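Local coordinates for uncharacterized protein (Bacteroides eggerthii, PDB 4FTD) that is of unknown function but joins an immunoglobulin-like domain to a six-bladed beta-propeller and probably takes part in carbohydrate metabolism, at residues P47-E52 with M103-R108; G113-K118 with P446-E451; P162-V167 with I178-T183; H245-S250 with G264-T269; L370-L375 with P396-K401. One frame throughout, in Å; residues are numbered along the deposited sequence.

Interaction 1: residues P47-E52 with M103-R108; sequences PRLDVE and MKVRKR
Leu-49 and Lys-107 form a single beta bridge, in which Leu-49 N gives a nearly straight bond (171°) to Arg-106 O at 2.8 Å and Leu-49 O receives Arg-108 N at 2.8 Å. Arg-48 leaves the backbone with CG beside its own N (chi1 -64°) and runs extended to NE, crossing Arg-106 at about a right angle. Its CG lies over the centre of the Arg-106 guanidinium, while Arg-106 NH1 sits over a face of the Arg-48 guanidinium, 3.6 Å from Arg-48 NE, the two planes 58° apart. Arg-48 NH1 reaches Lys-107 O at 2.8 Å, with the oxygen in the guanidinium plane. Arg-106 NH2 donates to Phe-46 O and forms a salt bridge with the C-terminal Asp-453, which also makes a weak, long ion pair with Arg-48 and probably offsets the doubled charge. With an alanine here, Lys-107 O would probably lose its guanidinium donor and the Arg-106 guanidinium the cover over one face. Asp-50 OD1 lies at the edge of the Arg-108 guanidinium, 3.0 Å from Arg-108 NH1 in a salt bridge, the donor meeting it on the anti side, tilted out of the carboxylate plane; Lys-31 takes Asp-50 OD2 and Glu-450 pairs with Arg-108 NE. The bridge prolongs the parallel pairing of strands 43-45 and 98-106 in the mixed sheet of the immunoglobulin-like domain.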
# COMPACT_ATOMS: atom_id res chain seq x y z
N PRO A 47 -6.40 -4.00 32.71
CA PRO A 47 -6.08 -3.34 31.43
C PRO A 47 -4.68 -2.69 31.51
O PRO A 47 -4.17 -2.40 32.61
CB PRO A 47 -7.17 -2.29 31.25
CG PRO A 47 -8.07 -2.37 32.43
CD PRO A 47 -7.67 -3.54 33.29
N ARG A 48 -4.06 -2.51 30.37
CA ARG A 48 -2.71 -1.95 30.33
C ARG A 48 -2.77 -0.52 30.88
O ARG A 48 -3.71 0.21 30.62
CB ARG A 48 -2.16 -1.97 28.90
CG ARG A 48 -1.98 -3.37 28.35
CD ARG A 48 -1.62 -3.38 26.87
NE ARG A 48 -1.19 -4.73 26.49
CZ ARG A 48 0.03 -5.24 26.70
NH1 ARG A 48 1.02 -4.53 27.27
NH2 ARG A 48 0.29 -6.48 26.33
N LEU A 49 -1.77 -0.14 31.65
CA LEU A 49 -1.73 1.16 32.30
C LEU A 49 -0.84 2.14 31.54
O LEU A 49 0.13 1.74 30.84
CB LEU A 49 -1.23 1.01 33.74
CG LEU A 49 -1.97 0.00 34.63
CD1 LEU A 49 -1.42 0.07 36.06
CD2 LEU A 49 -3.46 0.29 34.60
N ASP A 50 -1.12 3.43 31.73
CA ASP A 50 -0.32 4.47 31.11
C ASP A 50 1.11 4.31 31.54
O ASP A 50 1.38 4.06 32.70
CB ASP A 50 -0.78 5.87 31.52
CG ASP A 50 -2.19 6.13 31.17
OD1 ASP A 50 -2.62 5.60 30.14
OD2 ASP A 50 -2.88 6.86 31.94
N VAL A 51 2.02 4.45 30.58
CA VAL A 51 3.47 4.32 30.80
C VAL A 51 4.00 5.37 31.78
O VAL A 51 5.04 5.15 32.37
CB VAL A 51 4.25 4.37 29.47
CG1 VAL A 51 3.82 3.23 28.54
CG2 VAL A 51 4.04 5.70 28.77
N GLU A 52 3.27 6.46 31.99
CA GLU A 52 3.62 7.50 32.96
C GLU A 52 3.20 7.17 34.42
O GLU A 52 3.45 7.95 35.32
CB GLU A 52 3.01 8.87 32.59
CG GLU A 52 3.29 9.38 31.18
CD GLU A 52 2.28 8.89 30.12
OE1 GLU A 52 1.50 7.94 30.36
OE2 GLU A 52 2.30 9.46 29.01
N MSE A 103 -0.34 -11.77 40.19
CA MSE A 103 -0.91 -10.52 39.73
C MSE A 103 -0.01 -9.83 38.71
O MSE A 103 1.09 -9.43 39.05
CB MSE A 103 -1.20 -9.60 40.91
CG MSE A 103 -1.84 -8.28 40.49
SE MSE A 103 -2.51 -7.25 42.01
CE MSE A 103 -1.74 -5.42 41.56
N LYS A 104 -0.52 -9.68 37.48
CA LYS A 104 0.25 -9.11 36.38
C LYS A 104 -0.20 -7.68 36.08
O LYS A 104 -1.40 -7.43 35.93
CB LYS A 104 0.11 -9.97 35.12
CG LYS A 104 1.03 -9.55 33.96
CD LYS A 104 0.68 -10.29 32.67
CE LYS A 104 1.00 -11.77 32.78
NZ LYS A 104 0.70 -12.46 31.50
N VAL A 105 0.77 -6.76 36.03
CA VAL A 105 0.52 -5.38 35.65
C VAL A 105 1.32 -5.12 34.35
O VAL A 105 2.49 -5.50 34.26
CB VAL A 105 0.91 -4.36 36.74
CG1 VAL A 105 0.79 -2.95 36.21
CG2 VAL A 105 0.03 -4.52 37.99
N ARG A 106 0.66 -4.48 33.39
CA ARG A 106 1.18 -4.25 32.04
C ARG A 106 1.11 -2.78 31.62
O ARG A 106 0.16 -2.09 31.99
CB ARG A 106 0.35 -5.08 31.07
CG ARG A 106 0.44 -6.57 31.33
CD ARG A 106 -0.44 -7.34 30.38
NE ARG A 106 -1.85 -7.08 30.65
CZ ARG A 106 -2.83 -7.12 29.75
NH1 ARG A 106 -2.57 -7.40 28.49
NH2 ARG A 106 -4.08 -6.86 30.11
N LYS A 107 2.13 -2.33 30.87
CA LYS A 107 2.19 -0.98 30.31
C LYS A 107 1.48 -0.99 28.97
O LYS A 107 1.50 -1.99 28.23
CB LYS A 107 3.64 -0.51 30.01
CG LYS A 107 4.56 -0.26 31.21
CD LYS A 107 5.99 0.05 30.78
CE LYS A 107 6.92 0.15 31.98
NZ LYS A 107 8.33 0.45 31.61
N ARG A 108 0.89 0.15 28.62
CA ARG A 108 0.36 0.33 27.27
C ARG A 108 1.50 0.32 26.26
O ARG A 108 2.59 0.79 26.56
CB ARG A 108 -0.39 1.63 27.16
CG ARG A 108 -1.70 1.57 27.90
CD ARG A 108 -2.33 2.92 27.95
NE ARG A 108 -2.60 3.40 26.61
CZ ARG A 108 -2.75 4.67 26.28
NH1 ARG A 108 -2.66 5.65 27.19
NH2 ARG A 108 -3.00 4.98 25.02
O HOH W 1 -2.28 -4.23 33.42

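Interaction 2: residues G113-K118 with P446-E451; sequences GADFEK and PIKQEE
Lys-448 NZ is held between two backbone carbonyls, Ala-114 O at 2.7 Å and Phe-112 O. The Lys-448 chain is extended as far as CE, passing Ala-114 O, and turns only at its last torsion (chi4 65°), which brings the ammonium back above the carbonyl plane of Ala-114, not onto a lone pair. The backbones meet at a single bridge between Ala-114 and Ile-447. On one side of it Lys-448 N donates to Gly-113 O at 3.0 Å, an oxygen that also accepts from Asn-348 ND2; on the other, Asp-115 N donates to Pro-446 O at 2.9 Å. Asp-115 then turns the chain: its OD1 accepts Glu-117 N in an Asx turn laid over a type I turn ending at Lys-118. A water joins Asp-115 OD2 to Ile-447 O. Beyond the turn, Lys-118 CB packs on Pro-446 CD at 4.0 Å, the side chain crossing the proline ring at about a right angle. The contact lies next to the antiparallel pair of strands 120-125 and 439-446, in which a strand from early in the chain completes the blade built from its last three strands, the "Velcro" closure of a beta-propeller.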
# COMPACT_ATOMS: atom_id res chain seq x y z
N GLY A 113 0.87 2.06 11.95
CA GLY A 113 0.56 1.56 10.64
C GLY A 113 -0.87 1.11 10.46
O GLY A 113 -1.75 1.46 11.22
N ALA A 114 -1.08 0.36 9.39
CA ALA A 114 -2.37 -0.20 9.01
C ALA A 114 -2.57 -1.54 9.71
O ALA A 114 -1.62 -2.25 10.02
CB ALA A 114 -2.41 -0.42 7.51
N ASP A 115 -3.83 -1.89 9.95
CA ASP A 115 -4.15 -3.19 10.48
C ASP A 115 -4.56 -4.06 9.29
O ASP A 115 -5.71 -4.05 8.84
CB ASP A 115 -5.25 -3.10 11.48
CG ASP A 115 -5.47 -4.39 12.22
OD1 ASP A 115 -5.01 -5.46 11.78
OD2 ASP A 115 -6.12 -4.30 13.27
N PHE A 116 -3.60 -4.83 8.81
CA PHE A 116 -3.81 -5.70 7.65
C PHE A 116 -4.68 -6.92 7.94
O PHE A 116 -5.08 -7.61 7.02
CB PHE A 116 -2.48 -6.11 7.06
CG PHE A 116 -1.73 -4.96 6.47
CD1 PHE A 116 -2.12 -4.43 5.25
CD2 PHE A 116 -0.65 -4.39 7.13
CE1 PHE A 116 -1.43 -3.37 4.68
CE2 PHE A 116 0.04 -3.32 6.57
CZ PHE A 116 -0.36 -2.81 5.34
N GLU A 117 -5.02 -7.13 9.21
CA GLU A 117 -5.95 -8.19 9.64
C GLU A 117 -7.43 -7.78 9.48
O GLU A 117 -8.31 -8.60 9.72
CB GLU A 117 -5.76 -8.54 11.12
CG GLU A 117 -4.35 -8.85 11.56
CD GLU A 117 -4.01 -10.31 11.40
OE1 GLU A 117 -4.09 -10.81 10.25
OE2 GLU A 117 -3.67 -10.94 12.43
N LYS A 118 -7.69 -6.52 9.11
CA LYS A 118 -9.04 -5.97 8.96
C LYS A 118 -9.29 -5.33 7.57
O LYS A 118 -9.71 -4.18 7.48
CB LYS A 118 -9.28 -4.95 10.09
CG LYS A 118 -9.18 -5.55 11.49
CD LYS A 118 -9.15 -4.45 12.55
CE LYS A 118 -10.53 -4.03 13.00
NZ LYS A 118 -10.97 -4.88 14.15
N PRO A 446 -7.97 -0.03 8.27
CA PRO A 446 -7.93 1.02 9.30
C PRO A 446 -6.52 1.15 9.92
O PRO A 446 -5.68 0.29 9.70
CB PRO A 446 -8.91 0.50 10.35
CG PRO A 446 -8.80 -0.99 10.25
CD PRO A 446 -8.57 -1.28 8.79
N ILE A 447 -6.27 2.22 10.66
CA ILE A 447 -5.06 2.29 11.50
C ILE A 447 -5.19 1.20 12.59
O ILE A 447 -6.29 0.84 12.99
CB ILE A 447 -4.79 3.70 12.13
CG1 ILE A 447 -5.90 4.17 13.09
CG2 ILE A 447 -4.52 4.75 11.03
CD1 ILE A 447 -5.46 5.22 14.11
N LYS A 448 -4.07 0.65 13.01
CA LYS A 448 -4.04 -0.24 14.17
C LYS A 448 -4.52 0.53 15.41
O LYS A 448 -4.31 1.74 15.53
CB LYS A 448 -2.63 -0.77 14.44
CG LYS A 448 -2.10 -1.80 13.46
CD LYS A 448 -0.85 -2.49 14.03
CE LYS A 448 -0.16 -3.35 12.99
NZ LYS A 448 0.40 -2.56 11.85
N GLN A 449 -5.16 -0.20 16.31
CA GLN A 449 -5.67 0.30 17.58
C GLN A 449 -5.01 -0.51 18.69
O GLN A 449 -4.80 -1.70 18.50
CB GLN A 449 -7.18 0.07 17.64
CG GLN A 449 -7.98 0.93 16.68
CD GLN A 449 -7.89 2.39 17.04
OE1 GLN A 449 -7.82 2.74 18.21
NE2 GLN A 449 -7.91 3.26 16.05
N GLU A 450 -4.73 0.12 19.83
CA GLU A 450 -4.07 -0.56 20.95
C GLU A 450 -4.85 -1.79 21.37
O GLU A 450 -6.06 -1.70 21.55
CB GLU A 450 -3.86 0.36 22.15
CG GLU A 450 -2.77 1.40 21.91
CD GLU A 450 -2.25 2.07 23.18
OE1 GLU A 450 -2.55 1.64 24.29
OE2 GLU A 450 -1.49 3.04 23.06
N GLU A 451 -4.15 -2.92 21.49
CA GLU A 451 -4.76 -4.21 21.81
C GLU A 451 -5.31 -3.99 23.18
O GLU A 451 -4.61 -4.15 24.16
CB GLU A 451 -3.73 -5.36 21.79
O HOH W 2 -7.86 -1.54 13.66

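Interaction 3: residues P162-V167 with I178-T183; sequences PHLLKV and IMLDVT
Backbone hydrogen bonds pair Leu-164 with Ile-178 in both directions, Leu-164 N to Ile-178 O and Ile-178 N to Leu-164 O, each at 2.8 Å. A longer bond of 3.1 Å carries Leu-180 N to Pro-162 O, and a water spans Pro-162 O and Leu-180 O. The aromatic contact is on the face bearing His-163 and Met-179, a selenomethionine. Met-179 CE stands over the imidazole, 4.2 Å from the centroid of the His-163 ring, as a CH-pi contact, the two side chains running side by side. Tyr-130 OH at NE2 and Thr-161 O at ND1 fix how this ring is turned. Among apolar contacts, Leu-164 CB meets Ile-178 CB at 4.2 Å on the other face. Beyond the paired strands, Pro-162 touches Leu-180 and Val-182. Strand 178-179, outermost in its four-stranded propeller blade, is thus joined by main-chain bonds and apolar packing without a salt bridge, and the carbonyl at His-163 ND1 makes a proton on that nitrogen likely.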
# COMPACT_ATOMS: atom_id res chain seq x y z
N PRO A 162 -12.32 4.48 -23.23
CA PRO A 162 -11.83 4.71 -21.87
C PRO A 162 -12.82 5.45 -20.97
O PRO A 162 -13.51 6.39 -21.43
CB PRO A 162 -10.54 5.51 -22.09
CG PRO A 162 -10.08 5.04 -23.46
CD PRO A 162 -11.36 4.89 -24.25
N HIS A 163 -12.94 5.00 -19.73
CA HIS A 163 -13.95 5.48 -18.87
C HIS A 163 -13.56 5.45 -17.41
O HIS A 163 -12.61 4.82 -17.03
CB HIS A 163 -15.24 4.68 -19.08
CG HIS A 163 -15.09 3.20 -18.87
ND1 HIS A 163 -14.51 2.38 -19.83
CD2 HIS A 163 -15.49 2.39 -17.85
CE1 HIS A 163 -14.58 1.12 -19.40
NE2 HIS A 163 -15.14 1.10 -18.19
N LEU A 164 -14.31 6.21 -16.64
CA LEU A 164 -14.21 6.27 -15.19
C LEU A 164 -15.40 5.53 -14.55
O LEU A 164 -16.47 5.43 -15.14
CB LEU A 164 -14.18 7.72 -14.71
CG LEU A 164 -13.07 8.61 -15.26
CD1 LEU A 164 -13.30 10.05 -14.80
CD2 LEU A 164 -11.71 8.13 -14.84
N LEU A 165 -15.16 5.01 -13.36
CA LEU A 165 -16.16 4.38 -12.53
C LEU A 165 -16.02 5.10 -11.18
O LEU A 165 -14.95 5.19 -10.62
CB LEU A 165 -15.82 2.91 -12.40
CG LEU A 165 -15.77 2.01 -13.65
CD1 LEU A 165 -15.13 0.67 -13.33
CD2 LEU A 165 -17.19 1.78 -14.19
N LYS A 166 -17.10 5.66 -10.70
CA LYS A 166 -17.08 6.35 -9.42
C LYS A 166 -16.92 5.27 -8.32
O LYS A 166 -17.65 4.27 -8.28
CB LYS A 166 -18.38 7.14 -9.27
CG LYS A 166 -18.21 8.55 -8.73
CD LYS A 166 -19.53 9.20 -8.30
CE LYS A 166 -20.65 9.15 -9.34
NZ LYS A 166 -20.29 9.79 -10.64
N VAL A 167 -15.93 5.44 -7.46
CA VAL A 167 -15.69 4.50 -6.36
C VAL A 167 -16.92 4.34 -5.43
O VAL A 167 -17.25 3.21 -5.05
CB VAL A 167 -14.43 4.87 -5.57
CG1 VAL A 167 -14.32 3.99 -4.32
CG2 VAL A 167 -13.21 4.69 -6.49
N ILE A 178 -18.50 6.23 -16.85
CA ILE A 178 -18.54 7.62 -17.23
C ILE A 178 -17.52 7.64 -18.37
O ILE A 178 -16.31 7.59 -18.12
CB ILE A 178 -18.12 8.51 -16.05
CG1 ILE A 178 -19.05 8.33 -14.83
CG2 ILE A 178 -18.07 9.97 -16.48
CD1 ILE A 178 -18.33 8.60 -13.50
N MSE A 179 -17.98 7.69 -19.61
CA MSE A 179 -17.04 7.74 -20.75
C MSE A 179 -16.35 9.12 -20.94
O MSE A 179 -16.99 10.16 -20.93
CB MSE A 179 -17.72 7.33 -22.08
CG MSE A 179 -17.40 5.82 -22.49
SE MSE A 179 -18.49 4.77 -21.30
CE MSE A 179 -17.84 2.91 -21.72
N LEU A 180 -15.04 9.10 -21.11
CA LEU A 180 -14.32 10.27 -21.47
C LEU A 180 -14.64 10.70 -22.88
O LEU A 180 -14.87 9.87 -23.76
CB LEU A 180 -12.83 9.95 -21.37
CG LEU A 180 -12.27 9.71 -19.96
CD1 LEU A 180 -10.82 9.21 -20.05
CD2 LEU A 180 -12.34 10.97 -19.07
N ASP A 181 -14.58 12.01 -23.12
CA ASP A 181 -14.65 12.55 -24.48
C ASP A 181 -13.37 12.16 -25.19
O ASP A 181 -12.30 12.58 -24.76
CB ASP A 181 -14.84 14.06 -24.41
CG ASP A 181 -14.97 14.71 -25.77
OD1 ASP A 181 -14.72 14.08 -26.82
OD2 ASP A 181 -15.33 15.90 -25.78
N VAL A 182 -13.47 11.31 -26.23
CA VAL A 182 -12.29 10.85 -26.99
C VAL A 182 -12.32 11.42 -28.43
O VAL A 182 -11.66 10.90 -29.32
CB VAL A 182 -12.08 9.31 -26.92
CG1 VAL A 182 -11.63 8.88 -25.53
CG2 VAL A 182 -13.35 8.56 -27.34
N THR A 183 -13.02 12.53 -28.66
CA THR A 183 -13.01 13.19 -30.00
C THR A 183 -11.58 13.58 -30.37
O THR A 183 -10.87 14.16 -29.56
CB THR A 183 -13.90 14.44 -30.01
OG1 THR A 183 -15.14 14.09 -29.45
CG2 THR A 183 -14.16 14.94 -31.46
O HOH W 3 -14.25 7.20 -23.87

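Interaction 4: residues H245-S250 with G264-T269; sequences HGDNAS and GDNAAT
Gly-264 N donates to Asn-248 OD1 at 2.8 Å, and Asn-266 ND2 to Asp-247 OD2 at 2.9 Å. In the second bond the oxygen lies in the amide plane of Asn-266, but the amide nitrogen comes from above the Asp-247 carboxylate, 56° out of its plane. Asn-248 reaches Gly-264 because its CG sits between the backbone N and the carbonyl carbon (chi1 59°). The His-245 ring slants against Asp-265, its NE2 3.7 Å from Asp-265 CB. Waters fill in the polar shell: one accepts a hydrogen bond from Gly-246 N, another from Asp-247 N, and both approach Gly-264 O; a third joins Asn-248 ND2 to Asp-265 O. Farther out, Glu-270 holds His-245 NE2, Arg-244 forms a salt bridge with Asp-247 OD1, and Met-298 O accepts from Asn-248 ND2. A leucine in place of Asn-248 is likely to leave both Gly-264 N and Met-298 O without their amide mates in a buried setting. Asp-265 OD1 receives Thr-269 N at 2.7 Å and also Glu-270 N, steadying the type I turn from Asp-265 to Ala-268. Residues 264-269 join strands 259-264 and 270-277, the second and third of their blade, whereas 245-250 enter that blade from the preceding one; the two loops pack together on the face of the beta-propeller that both kinds of loop share.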
# COMPACT_ATOMS: atom_id res chain seq x y z
N HIS A 245 7.05 1.98 -28.35
CA HIS A 245 6.82 2.56 -27.00
C HIS A 245 5.37 2.66 -26.67
O HIS A 245 4.54 2.80 -27.57
CB HIS A 245 7.42 3.95 -26.95
CG HIS A 245 8.88 3.94 -27.20
ND1 HIS A 245 9.41 4.02 -28.48
CD2 HIS A 245 9.93 3.84 -26.35
CE1 HIS A 245 10.73 3.99 -28.38
NE2 HIS A 245 11.07 3.87 -27.10
N GLY A 246 5.06 2.58 -25.39
CA GLY A 246 3.67 2.68 -24.94
C GLY A 246 3.09 1.41 -24.40
O GLY A 246 1.94 1.40 -24.00
N ASP A 247 3.85 0.31 -24.41
CA ASP A 247 3.34 -0.90 -23.79
C ASP A 247 3.16 -0.77 -22.27
O ASP A 247 2.33 -1.42 -21.72
CB ASP A 247 4.30 -2.08 -24.02
CG ASP A 247 4.18 -2.64 -25.42
OD1 ASP A 247 3.07 -3.15 -25.73
OD2 ASP A 247 5.16 -2.61 -26.18
N ASN A 248 4.03 0.03 -21.66
CA ASN A 248 4.09 0.30 -20.23
C ASN A 248 4.23 1.81 -20.07
O ASN A 248 4.57 2.49 -21.02
CB ASN A 248 5.23 -0.45 -19.52
CG ASN A 248 6.60 -0.11 -20.06
OD1 ASN A 248 7.11 1.01 -19.82
ND2 ASN A 248 7.24 -1.07 -20.77
N ALA A 249 3.86 2.32 -18.91
CA ALA A 249 4.06 3.71 -18.58
C ALA A 249 4.14 3.87 -17.08
O ALA A 249 3.40 3.21 -16.34
CB ALA A 249 2.97 4.57 -19.14
N SER A 250 5.08 4.69 -16.63
CA SER A 250 5.12 5.08 -15.19
C SER A 250 5.03 6.60 -15.09
O SER A 250 5.97 7.32 -15.38
CB SER A 250 6.35 4.54 -14.51
OG SER A 250 6.58 3.19 -14.84
N GLY A 264 9.05 2.38 -21.23
CA GLY A 264 10.04 1.38 -21.70
C GLY A 264 9.71 0.85 -23.09
O GLY A 264 8.56 0.63 -23.40
N ASP A 265 10.72 0.61 -23.91
CA ASP A 265 10.46 0.07 -25.25
C ASP A 265 10.06 -1.40 -25.12
O ASP A 265 10.36 -2.06 -24.09
CB ASP A 265 11.59 0.31 -26.27
CG ASP A 265 12.86 -0.47 -26.01
OD1 ASP A 265 13.19 -0.74 -24.86
OD2 ASP A 265 13.61 -0.75 -26.99
N ASN A 266 9.39 -1.90 -26.16
CA ASN A 266 8.90 -3.27 -26.15
C ASN A 266 10.08 -4.25 -25.99
O ASN A 266 9.97 -5.20 -25.21
CB ASN A 266 8.09 -3.57 -27.39
CG ASN A 266 7.56 -4.98 -27.38
OD1 ASN A 266 8.21 -5.88 -27.85
ND2 ASN A 266 6.40 -5.16 -26.82
N ALA A 267 11.20 -3.97 -26.65
CA ALA A 267 12.39 -4.85 -26.61
C ALA A 267 13.16 -4.76 -25.28
O ALA A 267 14.09 -5.50 -25.07
CB ALA A 267 13.30 -4.59 -27.83
N ALA A 268 12.81 -3.83 -24.41
CA ALA A 268 13.47 -3.63 -23.10
C ALA A 268 14.96 -3.25 -23.28
O ALA A 268 15.84 -3.79 -22.60
CB ALA A 268 13.32 -4.88 -22.20
N THR A 269 15.23 -2.37 -24.24
CA THR A 269 16.57 -1.80 -24.43
C THR A 269 16.70 -0.46 -23.70
O THR A 269 17.80 -0.06 -23.35
CB THR A 269 16.97 -1.59 -25.90
OG1 THR A 269 16.08 -0.63 -26.48
CG2 THR A 269 16.96 -2.93 -26.70
O HOH W 4 6.37 2.02 -23.04
O HOH W 5 6.54 -0.26 -25.32
O HOH W 6 10.22 -2.01 -21.46

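Interaction 5: residues L370-L375 with P396-K401; sequences LEVYDL and PIYQFK
Strands 370-374 and 398-401 run antiparallel, their axes 4.8 Å apart and 174° from each other, as neighbours in a propeller blade, and their pairing ends in a classic beta bulge. Leu-370 and Phe-400 exchange two backbone bonds. At the bulge Val-372 O faces two residues at once, taking a 2.7 Å bond from Ile-397 N and a weak one of 3.4 Å from Tyr-398 N. On the face of Val-372 and Tyr-398, Leu-370 CD2 approaches the edge of the Tyr-398 ring, 3.9 Å from CD2 of that tyrosine, and Val-372 CG1 touches Ile-397 CG2. Phe-116 packs here too, against Ile-397 and Tyr-398. On the opposite face Glu-371 and Gln-399 lie side by side. Gln-399 CG stands trans to the backbone N (chi1 -174°), and the extended chain brings NE2 to Glu-371 OE2 at 2.8 Å, on the anti side of the carboxylate; Ser-367 OG bonds the same oxygen, so two donors grip it. Pro-396 CB sits over the face of the Tyr-373 ring, toward its rim, 4.1 Å from the centroid and 16° off the normal, in a CH-pi contact.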
# COMPACT_ATOMS: atom_id res chain seq x y z
N LEU A 370 -2.01 -8.44 -5.64
CA LEU A 370 -1.60 -7.22 -4.94
C LEU A 370 -0.78 -7.76 -3.77
O LEU A 370 -1.25 -8.66 -3.07
CB LEU A 370 -2.83 -6.46 -4.44
CG LEU A 370 -2.71 -5.15 -3.65
CD1 LEU A 370 -4.05 -4.40 -3.66
CD2 LEU A 370 -2.25 -5.41 -2.25
N GLU A 371 0.43 -7.24 -3.57
CA GLU A 371 1.25 -7.61 -2.41
C GLU A 371 1.78 -6.37 -1.72
O GLU A 371 2.11 -5.39 -2.38
CB GLU A 371 2.39 -8.54 -2.85
CG GLU A 371 1.85 -9.92 -3.20
CD GLU A 371 2.87 -10.90 -3.70
OE1 GLU A 371 4.05 -10.54 -3.87
OE2 GLU A 371 2.48 -12.06 -3.95
N VAL A 372 1.81 -6.41 -0.40
CA VAL A 372 2.34 -5.35 0.42
C VAL A 372 3.48 -5.92 1.26
O VAL A 372 3.33 -6.97 1.91
CB VAL A 372 1.26 -4.77 1.35
CG1 VAL A 372 1.82 -3.60 2.13
CG2 VAL A 372 0.05 -4.34 0.53
N TYR A 373 4.62 -5.23 1.24
CA TYR A 373 5.79 -5.60 2.00
C TYR A 373 6.05 -4.54 3.04
O TYR A 373 5.84 -3.35 2.79
CB TYR A 373 7.00 -5.75 1.10
CG TYR A 373 6.90 -6.93 0.21
CD1 TYR A 373 7.37 -8.18 0.64
CD2 TYR A 373 6.30 -6.84 -1.03
CE1 TYR A 373 7.27 -9.29 -0.16
CE2 TYR A 373 6.20 -7.93 -1.85
CZ TYR A 373 6.69 -9.15 -1.42
OH TYR A 373 6.57 -10.21 -2.25
N ASP A 374 6.51 -4.96 4.20
CA ASP A 374 6.81 -4.02 5.29
C ASP A 374 8.23 -3.47 5.16
O ASP A 374 9.19 -4.23 5.27
CB ASP A 374 6.65 -4.70 6.65
CG ASP A 374 6.59 -3.71 7.81
OD1 ASP A 374 6.96 -2.53 7.69
OD2 ASP A 374 6.13 -4.15 8.87
N LEU A 375 8.35 -2.16 4.94
CA LEU A 375 9.67 -1.49 4.85
C LEU A 375 9.84 -0.41 5.94
O LEU A 375 10.56 0.57 5.75
CB LEU A 375 9.87 -0.93 3.44
CG LEU A 375 9.96 -1.91 2.27
CD1 LEU A 375 10.25 -1.12 0.98
CD2 LEU A 375 11.03 -2.96 2.51
N PRO A 396 5.19 -11.16 1.93
CA PRO A 396 4.40 -9.94 2.05
C PRO A 396 3.60 -9.94 3.36
O PRO A 396 3.29 -11.00 3.87
CB PRO A 396 3.46 -10.00 0.84
CG PRO A 396 3.49 -11.39 0.36
CD PRO A 396 4.82 -11.97 0.76
N ILE A 397 3.34 -8.76 3.91
CA ILE A 397 2.50 -8.61 5.09
C ILE A 397 1.00 -8.67 4.69
O ILE A 397 0.15 -8.86 5.52
CB ILE A 397 2.84 -7.31 5.85
CG1 ILE A 397 2.19 -7.27 7.23
CG2 ILE A 397 2.45 -6.08 5.05
CD1 ILE A 397 2.65 -6.10 8.07
N TYR A 398 0.68 -8.52 3.40
CA TYR A 398 -0.70 -8.66 2.91
C TYR A 398 -0.67 -9.08 1.44
O TYR A 398 0.18 -8.61 0.70
CB TYR A 398 -1.50 -7.34 3.05
CG TYR A 398 -2.91 -7.45 2.52
CD1 TYR A 398 -3.90 -8.10 3.25
CD2 TYR A 398 -3.24 -6.96 1.24
CE1 TYR A 398 -5.19 -8.23 2.75
CE2 TYR A 398 -4.53 -7.10 0.73
CZ TYR A 398 -5.50 -7.73 1.49
OH TYR A 398 -6.76 -7.88 0.98
N GLN A 399 -1.60 -9.94 1.04
CA GLN A 399 -1.71 -10.40 -0.34
C GLN A 399 -3.17 -10.53 -0.71
O GLN A 399 -3.97 -11.02 0.09
CB GLN A 399 -1.08 -11.78 -0.49
CG GLN A 399 -1.02 -12.29 -1.93
CD GLN A 399 -0.44 -13.67 -2.01
OE1 GLN A 399 -1.01 -14.63 -1.50
NE2 GLN A 399 0.68 -13.79 -2.67
N PHE A 400 -3.52 -10.07 -1.91
CA PHE A 400 -4.84 -10.29 -2.47
C PHE A 400 -4.62 -10.83 -3.87
O PHE A 400 -4.13 -10.13 -4.73
CB PHE A 400 -5.73 -9.05 -2.48
CG PHE A 400 -7.15 -9.38 -2.87
CD1 PHE A 400 -7.50 -9.47 -4.21
CD2 PHE A 400 -8.10 -9.67 -1.90
CE1 PHE A 400 -8.79 -9.83 -4.59
CE2 PHE A 400 -9.40 -10.03 -2.27
CZ PHE A 400 -9.73 -10.12 -3.62
N LYS A 401 -4.97 -12.09 -4.06
CA LYS A 401 -4.81 -12.77 -5.32
C LYS A 401 -5.93 -12.37 -6.28
O LYS A 401 -7.10 -12.51 -5.94
CB LYS A 401 -4.83 -14.26 -5.06
CG LYS A 401 -3.51 -14.79 -4.51
CD LYS A 401 -3.63 -16.29 -4.31
CE LYS A 401 -2.48 -17.02 -4.96
NZ LYS A 401 -2.44 -16.96 -6.46

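Along the chain interaction 1 closes before interaction 2 opens, and interactions 3, 4 and 5 follow in turn inside the long loop that interaction 2 closes, bringing the two ends of the propeller sequence together. Interaction 1 belongs to the immunoglobulin-like domain, interactions 3, 4 and 5 to the propeller, with interaction 2 where the connecting chains leave it. Interactions 1 and 2, centred about 20 Å apart, are joined by the Arg-108 to Glu-450 salt bridge and together probably help set how the two domains are placed. Interaction 5, centred about 15 Å from interaction 2, touches it through Phe-116. Interactions 3 and 4, in separate blades, lie about 25 Å apart between centres, across the chain's centre from interaction 1.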